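Local coordinates for lysozyme inhibitor LprI-like N-terminal domain-containing protein (Burkholderia thailandensis, PDB 6AR7), which is of unknown function but belongs to the family of lysozyme inhibitor LprI and may inhibit lysozyme, at residues Q32-R37 against I46-E51; R77-S82 against R122-A127. All coordinates share one frame; numbering follows the deposited sequence.

Interaction 1: residues Q32-R37 against I46-E51; sequences QCLARR and IQCMDE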
ATOM      1  N   GLN A  32      -9.148  -9.246 -18.981  1.00 24.86           N
ATOM      2  CA  GLN A  32      -9.993  -9.168 -20.163  1.00 30.58           C
ATOM      3  C   GLN A  32      -9.998  -7.750 -20.733  1.00 22.88           C
ATOM      4  O   GLN A  32      -9.949  -7.565 -21.947  1.00 28.72           O
ATOM      5  CB  GLN A  32     -11.406  -9.616 -19.801  1.00 29.19           C
ATOM      6  CG  GLN A  32     -11.459 -11.070 -19.410  1.00 36.05           C
ATOM      7  CD  GLN A  32     -12.753 -11.455 -18.746  1.00 35.51           C
ATOM      8  OE1 GLN A  32     -13.380 -10.651 -18.062  1.00 41.29           O
ATOM      9  NE2 GLN A  32     -13.159 -12.692 -18.938  1.00 40.41           N
ATOM     10  N   CYS A  33     -10.019  -6.739 -19.866  1.00 25.27           N
ATOM     11  CA  CYS A  33     -10.020  -5.360 -20.348  1.00 28.13           C
ATOM     12  C   CYS A  33      -8.749  -5.049 -21.144  1.00 31.74           C
ATOM     13  O   CYS A  33      -8.820  -4.490 -22.245  1.00 31.79           O
ATOM     14  CB  CYS A  33     -10.165  -4.407 -19.160  1.00 31.91           C
ATOM     15  SG  CYS A  33     -10.244  -2.642 -19.558  1.00 32.96           S
ATOM     16  N   LEU A  34      -7.576  -5.444 -20.618  1.00 32.51           N
ATOM     17  CA  LEU A  34      -6.304  -5.158 -21.298  1.00 25.12           C
ATOM     18  C   LEU A  34      -6.217  -5.830 -22.654  1.00 27.60           C
ATOM     19  O   LEU A  34      -5.380  -5.431 -23.476  1.00 30.28           O
ATOM     20  CB  LEU A  34      -5.090  -5.606 -20.452  1.00 22.60           C
ATOM     21  CG  LEU A  34      -4.949  -4.890 -19.111  1.00 24.99           C
ATOM     22  CD1 LEU A  34      -3.922  -5.587 -18.177  1.00 22.46           C
ATOM     23  CD2 LEU A  34      -4.590  -3.449 -19.358  1.00 20.00           C
ATOM     24  N   ALA A  35      -7.031  -6.857 -22.897  1.00 23.54           N
ATOM     25  CA  ALA A  35      -7.102  -7.507 -24.198  1.00 32.13           C
ATOM     26  C   ALA A  35      -8.126  -6.872 -25.142  1.00 34.47           C
ATOM     27  O   ALA A  35      -8.250  -7.326 -26.277  1.00 31.98           O
ATOM     28  CB  ALA A  35      -7.441  -8.995 -24.022  1.00 27.52           C
ATOM     29  N   ARG A  36      -8.852  -5.838 -24.722  1.00 26.68           N
ATOM     30  CA  ARG A  36      -9.888  -5.267 -25.582  1.00 30.47           C
ATOM     31  C   ARG A  36      -9.299  -4.539 -26.776  1.00 33.83           C
ATOM     32  O   ARG A  36      -8.353  -3.764 -26.643  1.00 26.50           O
ATOM     33  CB  ARG A  36     -10.762  -4.280 -24.815  1.00 25.25           C
ATOM     34  CG  ARG A  36     -11.759  -4.932 -23.906  1.00 24.93           C
ATOM     35  CD  ARG A  36     -12.430  -3.914 -22.972  1.00 27.99           C
ATOM     36  NE  ARG A  36     -13.083  -2.823 -23.689  1.00 25.75           N
ATOM     37  CZ  ARG A  36     -13.927  -1.983 -23.108  1.00 26.66           C
ATOM     38  NH1 ARG A  36     -14.214  -2.153 -21.816  1.00 27.74           N
ATOM     39  NH2 ARG A  36     -14.495  -1.002 -23.802  1.00 26.40           N
ATOM     40  N   ARG A  37      -9.937  -4.725 -27.936  1.00 38.97           N
ATOM     41  CA  ARG A  37      -9.547  -4.034 -29.165  0.61 44.39           C
ATOM     42  C   ARG A  37      -9.491  -2.527 -28.958  1.00 41.10           C
ATOM     43  O   ARG A  37      -8.610  -1.840 -29.477  1.00 40.18           O
ATOM     44  CB  ARG A  37     -10.557  -4.381 -30.261  0.61 45.97           C
ATOM     45  CG  ARG A  37      -9.999  -4.661 -31.632  0.61 55.79           C
ATOM     46  CD  ARG A  37     -11.054  -5.363 -32.505  0.61 63.08           C
ATOM     47  NE  ARG A  37     -12.324  -4.633 -32.594  0.61 65.43           N
ATOM     48  CZ  ARG A  37     -13.467  -5.026 -32.034  0.61 65.22           C
ATOM     49  NH1 ARG A  37     -13.520  -6.152 -31.328  0.61 65.05           N
ATOM     50  NH2 ARG A  37     -14.564  -4.291 -32.183  0.61 65.89           N
ATOM     51  N   ILE A  46      -3.798   1.983 -19.472  1.00 30.30           N
ATOM     52  CA  ILE A  46      -3.813   2.715 -18.212  1.00 31.13           C
ATOM     53  C   ILE A  46      -5.241   2.877 -17.720  1.00 22.73           C
ATOM     54  O   ILE A  46      -5.513   2.809 -16.511  1.00 25.69           O
ATOM     55  CB  ILE A  46      -3.088   4.068 -18.395  1.00 29.88           C
ATOM     56  CG1 ILE A  46      -1.587   3.815 -18.582  1.00 31.53           C
ATOM     57  CG2 ILE A  46      -3.326   5.006 -17.198  1.00 21.01           C
ATOM     58  CD1 ILE A  46      -0.772   5.049 -18.911  1.00 37.11           C
ATOM     59  N   GLN A  47      -6.179   3.074 -18.649  1.00 25.98           N
ATOM     60  CA  GLN A  47      -7.575   3.170 -18.248  1.00 27.24           C
ATOM     61  C   GLN A  47      -8.073   1.850 -17.665  1.00 20.08           C
ATOM     62  O   GLN A  47      -8.837   1.850 -16.697  1.00 27.71           O
ATOM     63  CB  GLN A  47      -8.451   3.597 -19.427  1.00 22.06           C
ATOM     64  CG  GLN A  47      -9.866   3.955 -19.001  1.00 45.30           C
ATOM     65  CD  GLN A  47     -10.779   4.264 -20.178  1.00 60.02           C
ATOM     66  OE1 GLN A  47     -10.322   4.524 -21.291  1.00 64.26           O
ATOM     67  NE2 GLN A  47     -12.081   4.232 -19.932  1.00 67.44           N
ATOM     68  N   CYS A  48      -7.684   0.716 -18.252  1.00 28.95           N
ATOM     69  CA  CYS A  48      -8.060  -0.557 -17.635  1.00 23.72           C
ATOM     70  C   CYS A  48      -7.544  -0.629 -16.202  1.00 26.38           C
ATOM     71  O   CYS A  48      -8.269  -1.049 -15.290  1.00 20.24           O
ATOM     72  CB  CYS A  48      -7.524  -1.728 -18.436  1.00 22.55           C
ATOM     73  SG  CYS A  48      -8.286  -2.037 -20.046  1.00 27.04           S
HETATM   74  N   MSE A  49      -6.304  -0.192 -15.979  1.00 20.55           N
HETATM   75  CA  MSE A  49      -5.715  -0.282 -14.652  1.00 23.79           C
HETATM   76  C   MSE A  49      -6.398   0.674 -13.710  1.00 23.73           C
HETATM   77  O   MSE A  49      -6.630   0.335 -12.552  1.00 25.95           O
HETATM   78  CB  MSE A  49      -4.204  -0.003 -14.718  1.00 26.01           C
HETATM   79  CG  MSE A  49      -3.523  -0.953 -15.666  1.00 28.01           C
HETATM   80 SE   MSE A  49      -1.669  -0.384 -16.159  1.00 45.08          SE
HETATM   81  CE  MSE A  49      -1.050  -0.655 -14.349  1.00 17.55           C
ATOM     82  N   ASP A  50      -6.728   1.872 -14.211  1.00 19.83           N
ATOM     83  CA  ASP A  50      -7.435   2.833 -13.374  0.55 22.35           C
ATOM     84  C   ASP A  50      -8.826   2.317 -12.996  1.00 22.49           C
ATOM     85  O   ASP A  50      -9.284   2.531 -11.867  1.00 24.01           O
ATOM     86  CB  ASP A  50      -7.520   4.193 -14.079  0.55 24.57           C
ATOM     87  CG  ASP A  50      -6.171   4.933 -14.116  0.55 32.20           C
ATOM     88  OD1 ASP A  50      -5.272   4.616 -13.306  0.55 39.26           O
ATOM     89  OD2 ASP A  50      -6.015   5.841 -14.958  0.55 41.22           O
ATOM     90  N   GLU A  51      -9.508   1.634 -13.916  1.00 21.48           N
ATOM     91  CA  GLU A  51     -10.815   1.060 -13.587  1.00 22.69           C
ATOM     92  C   GLU A  51     -10.676  -0.043 -12.535  1.00 25.16           C
ATOM     93  O   GLU A  51     -11.497  -0.143 -11.615  1.00 24.65           O
ATOM     94  CB  GLU A  51     -11.483   0.522 -14.856  1.00 20.08           C
ATOM     95  CG  GLU A  51     -12.100   1.623 -15.730  1.00 26.65           C
ATOM     96  CD  GLU A  51     -12.320   1.194 -17.167  1.00 31.82           C
ATOM     97  OE1 GLU A  51     -11.978   0.044 -17.508  1.00 29.34           O
ATOM     98  OE2 GLU A  51     -12.829   2.019 -17.965  1.00 38.01           O
TER
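Cys33 and Cys48 are joined by a disulfide, SG to SG 2.1 Å, that clips the short helix 25-34 onto the long helix 42-70, a cross-link between consecutive helices of an all-helical LprI-family fold. The C-S-S-C torsion of -83° is close to the perpendicular setting that a relaxed disulfide prefers. The two half-cystines reach the bond differently: SG of Cys33 lies opposite its own backbone N (chi1 -178°), whereas SG of Cys48 lies opposite its carbonyl carbon (chi1 -70°). Their CA atoms, 5.9 Å apart, are the closest CA pair between the segments.

Leu34 closes in beside the bridge. Its CD2 methyl rests on Cys48 CB at 3.5 Å, so this apolar branch covers the Cys48 half of the bridge, 4.0 Å from Leu34 CD2 to Cys48 SG. Glu51, one helical turn beyond Cys48, brings its carboxylate in from the helix 42-70 side.

Further out, Arg39 lies over this contact. It belongs to the loop that links the two helices, forms a salt bridge with OE2 of Glu51, and its side chain also touches Cys33 and Cys48; Gln47 NE2 adds a weak bond to the same OE2. Near the turn, Arg36 N hydrogen-bonds to Cys33 O, and Gln45 NE2 is bonded to Leu34 O, tying the outgoing chain to the start of the second helix. Of the Glu51 carboxylate, it is OE1 that faces the bridge, 3.8 Å from Cys33 SG.

Interaction 2: residues R77-S82 against R122-A127; sequences RGWQES and RERALA
Arg124 stretches toward Ser82 with CG opposite its backbone N (chi1 -176°), turns about CB-CG (chi2 54°), then runs straight, which carries the guanidinium across the gap between the helices. Ser82 meets it with OG turned between its own N and carbonyl carbon. NH2 of Arg124 donates to Ser82 OG at 2.8 Å in a nearly straight bond, with the oxygen lying in the guanidinium plane, at its edge.

The serine hydroxyl is used twice: it accepts from the arginine and gives its own proton to Trp79 O, 2.7 Å from Ser82 OG, one turn back in helix 73-101. This relay fixes the hydroxyl's rotation and would probably let the cation polarise the hydroxyl toward the carbonyl. NH2 has a second acceptor in Gln83 OE1, which helps hold the guanidinium in place.

Trp79 sits beside this network. Arg124 NH1 comes to its six-membered ring at the edge, near the ring plane, 3.6 Å from CZ3, and the ring and guanidinium planes are 33° apart. The cation-pi partner of Arg124 is a different residue, Trp86. CH2 of Trp79 lies 4.1 Å from Ala127 O, while the indole NE1 is bonded to Tyr135 OH further along helix 107-136.

The helix segments run antiparallel with axes 13.5 Å apart, too distant for direct backbone packing; long side chains span the separation. Met197 of helix 180-197 touches Trp79, Ser82 and Arg124, and Phe193 also touches Arg124. Set among these aromatic and methionine side chains is a buried arginine-serine hydrogen bond joining two antiparallel helices inside an all-helical bundle.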
ATOM      1  N   ARG A  77     -11.551  -0.593  17.030  1.00 44.10           N
ATOM      2  CA  ARG A  77     -10.916   0.711  17.199  1.00 49.61           C
ATOM      3  C   ARG A  77      -9.510   0.717  16.612  1.00 49.22           C
ATOM      4  O   ARG A  77      -9.089   1.711  16.011  1.00 47.67           O
ATOM      5  CB  ARG A  77     -10.877   1.103  18.678  1.00 46.28           C
ATOM      6  CG  ARG A  77     -12.245   1.416  19.254  1.00 49.22           C
ATOM      7  CD  ARG A  77     -12.149   1.977  20.670  1.00 53.06           C
ATOM      8  NE  ARG A  77     -11.863   0.937  21.650  1.00 53.45           N
ATOM      9  CZ  ARG A  77     -12.799   0.208  22.248  1.00 60.95           C
ATOM     10  NH1 ARG A  77     -14.079   0.412  21.960  1.00 57.39           N
ATOM     11  NH2 ARG A  77     -12.456  -0.722  23.128  1.00 65.25           N
ATOM     12  N   GLY A  78      -8.770  -0.383  16.793  1.00 44.93           N
ATOM     13  CA  GLY A  78      -7.448  -0.488  16.199  1.00 38.15           C
ATOM     14  C   GLY A  78      -7.476  -0.380  14.686  1.00 38.67           C
ATOM     15  O   GLY A  78      -6.677   0.344  14.088  1.00 37.29           O
ATOM     16  N   TRP A  79      -8.390  -1.111  14.039  1.00 39.86           N
ATOM     17  CA  TRP A  79      -8.465  -1.036  12.577  1.00 36.83           C
ATOM     18  C   TRP A  79      -8.974   0.325  12.122  1.00 37.56           C
ATOM     19  O   TRP A  79      -8.523   0.848  11.092  1.00 40.12           O
ATOM     20  CB  TRP A  79      -9.338  -2.162  12.019  1.00 33.74           C
ATOM     21  CG  TRP A  79      -8.583  -3.446  11.922  1.00 41.11           C
ATOM     22  CD1 TRP A  79      -8.570  -4.457  12.841  1.00 46.53           C
ATOM     23  CD2 TRP A  79      -7.714  -3.861  10.857  1.00 41.58           C
ATOM     24  NE1 TRP A  79      -7.739  -5.467  12.420  1.00 41.20           N
ATOM     25  CE2 TRP A  79      -7.212  -5.130  11.200  1.00 38.44           C
ATOM     26  CE3 TRP A  79      -7.310  -3.280   9.650  1.00 34.44           C
ATOM     27  CZ2 TRP A  79      -6.323  -5.826  10.380  1.00 34.88           C
ATOM     28  CZ3 TRP A  79      -6.436  -3.976   8.837  1.00 37.56           C
ATOM     29  CH2 TRP A  79      -5.956  -5.237   9.203  1.00 37.10           C
ATOM     30  N   GLN A  80      -9.912   0.914  12.874  1.00 37.76           N
ATOM     31  CA  GLN A  80     -10.374   2.254  12.537  1.00 41.45           C
ATOM     32  C   GLN A  80      -9.215   3.229  12.553  1.00 43.37           C
ATOM     33  O   GLN A  80      -9.102   4.093  11.677  1.00 42.06           O
ATOM     34  CB  GLN A  80     -11.466   2.711  13.502  1.00 42.16           C
ATOM     35  CG  GLN A  80     -12.771   1.971  13.302  1.00 45.37           C
ATOM     36  CD  GLN A  80     -13.820   2.395  14.306  1.00 50.40           C
ATOM     37  OE1 GLN A  80     -13.504   2.655  15.464  1.00 50.43           O
ATOM     38  NE2 GLN A  80     -15.075   2.437  13.876  1.00 47.27           N
ATOM     39  N   GLU A  81      -8.335   3.089  13.540  1.00 42.91           N
ATOM     40  CA  GLU A  81      -7.145   3.918  13.579  1.00 43.20           C
ATOM     41  C   GLU A  81      -6.253   3.645  12.373  1.00 43.69           C
ATOM     42  O   GLU A  81      -5.760   4.583  11.730  1.00 34.76           O
ATOM     43  CB  GLU A  81      -6.381   3.655  14.879  1.00 45.46           C
ATOM     44  CG  GLU A  81      -5.086   4.447  14.997  1.00 49.57           C
ATOM     45  CD  GLU A  81      -5.286   5.950  15.033  1.00 49.36           C
ATOM     46  OE1 GLU A  81      -6.379   6.414  15.417  1.00 53.94           O
ATOM     47  OE2 GLU A  81      -4.349   6.669  14.639  1.00 46.44           O
ATOM     48  N   SER A  82      -6.066   2.366  12.025  1.00 36.14           N
ATOM     49  CA  SER A  82      -5.213   2.032  10.886  1.00 34.91           C
ATOM     50  C   SER A  82      -5.754   2.640   9.594  1.00 37.39           C
ATOM     51  O   SER A  82      -4.982   3.125   8.756  1.00 32.23           O
ATOM     52  CB  SER A  82      -5.079   0.514  10.758  1.00 28.57           C
ATOM     53  OG  SER A  82      -6.155  -0.043  10.026  1.00 32.71           O
ATOM     54  N   ARG A 122      -5.288  -2.407  -4.057  1.00 21.05           N
ATOM     55  CA  ARG A 122      -5.483  -3.849  -4.032  1.00 25.29           C
ATOM     56  C   ARG A 122      -4.964  -4.451  -2.727  1.00 31.89           C
ATOM     57  O   ARG A 122      -5.680  -5.202  -2.045  1.00 27.25           O
ATOM     58  CB  ARG A 122      -4.776  -4.455  -5.240  1.00 18.69           C
ATOM     59  CG  ARG A 122      -4.984  -5.910  -5.432  1.00 28.82           C
ATOM     60  CD  ARG A 122      -4.487  -6.340  -6.820  1.00 31.55           C
ATOM     61  NE  ARG A 122      -4.626  -7.781  -6.956  1.00 28.37           N
ATOM     62  CZ  ARG A 122      -3.795  -8.672  -6.429  1.00 40.01           C
ATOM     63  NH1 ARG A 122      -2.720  -8.282  -5.738  1.00 39.74           N
ATOM     64  NH2 ARG A 122      -4.044  -9.962  -6.601  1.00 42.80           N
ATOM     65  N   GLU A 123      -3.723  -4.102  -2.350  1.00 26.76           N
ATOM     66  CA  GLU A 123      -3.129  -4.624  -1.118  1.00 29.77           C
ATOM     67  C   GLU A 123      -3.969  -4.277   0.112  1.00 18.99           C
ATOM     68  O   GLU A 123      -4.198  -5.129   0.979  1.00 23.48           O
ATOM     69  CB  GLU A 123      -1.690  -4.099  -0.957  1.00 32.02           C
ATOM     70  CG  GLU A 123      -0.670  -4.840  -1.822  1.00 28.13           C
ATOM     71  CD  GLU A 123       0.657  -4.086  -2.035  1.00 41.08           C
ATOM     72  OE1 GLU A 123       0.868  -3.008  -1.442  1.00 40.65           O
ATOM     73  OE2 GLU A 123       1.500  -4.578  -2.813  1.00 45.53           O
ATOM     74  N   ARG A 124      -4.420  -3.028   0.222  1.00 24.55           N
ATOM     75  CA  ARG A 124      -5.207  -2.654   1.391  1.00 26.80           C
ATOM     76  C   ARG A 124      -6.503  -3.451   1.448  1.00 33.84           C
ATOM     77  O   ARG A 124      -6.906  -3.915   2.516  1.00 34.32           O
ATOM     78  CB  ARG A 124      -5.480  -1.152   1.387  1.00 28.01           C
ATOM     79  CG  ARG A 124      -6.227  -0.654   2.625  1.00 21.84           C
ATOM     80  CD  ARG A 124      -5.535  -1.055   3.947  1.00 28.06           C
ATOM     81  NE  ARG A 124      -6.189  -0.394   5.074  1.00 29.35           N
ATOM     82  CZ  ARG A 124      -5.913  -0.623   6.351  1.00 33.55           C
ATOM     83  NH1 ARG A 124      -4.978  -1.512   6.690  1.00 31.23           N
ATOM     84  NH2 ARG A 124      -6.579   0.032   7.291  1.00 35.76           N
ATOM     85  N   ALA A 125      -7.144  -3.662   0.297  1.00 29.88           N
ATOM     86  CA  ALA A 125      -8.384  -4.435   0.264  1.00 29.81           C
ATOM     87  C   ALA A 125      -8.179  -5.854   0.782  1.00 26.96           C
ATOM     88  O   ALA A 125      -8.982  -6.359   1.575  1.00 29.86           O
ATOM     89  CB  ALA A 125      -8.932  -4.476  -1.170  1.00 25.44           C
ATOM     90  N   LEU A 126      -7.107  -6.514   0.344  1.00 24.41           N
ATOM     91  CA  LEU A 126      -6.883  -7.907   0.717  1.00 31.48           C
ATOM     92  C   LEU A 126      -6.587  -8.050   2.207  1.00 30.92           C
ATOM     93  O   LEU A 126      -6.986  -9.036   2.836  1.00 37.05           O
ATOM     94  CB  LEU A 126      -5.739  -8.490  -0.106  1.00 31.86           C
ATOM     95  CG  LEU A 126      -5.978  -8.584  -1.610  1.00 32.95           C
ATOM     96  CD1 LEU A 126      -4.682  -8.997  -2.305  1.00 30.40           C
ATOM     97  CD2 LEU A 126      -7.114  -9.574  -1.893  1.00 33.73           C
ATOM     98  N   ALA A 127      -5.864  -7.088   2.777  1.00 32.33           N
ATOM     99  CA  ALA A 127      -5.586  -7.111   4.209  1.00 34.27           C
ATOM    100  C   ALA A 127      -6.862  -6.935   5.018  1.00 34.33           C
ATOM    101  O   ALA A 127      -7.073  -7.640   6.011  1.00 37.83           O
ATOM    102  CB  ALA A 127      -4.576  -6.016   4.559  1.00 29.47           C
TER

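Interactions 1 and 2 fall in series along the chain: 32-37 with 46-51 closes before 77-82 with 122-127 opens, and all four segments belong to one LprI family region. Their centres are 27 Å apart and their nearest atoms about 9 Å, so they do not touch. Helix 42-70 connects them: at one end it carries Cys48, and further along Leu67 packs on Trp79 and Trp56 on Ala125. Helix 107-136 does likewise, meeting Ile46 through Ala110 and Arg117 before supplying Arg124. One contact is a covalent clip 21 Å from the chain centre, the other a buried polar tie 10 Å from it.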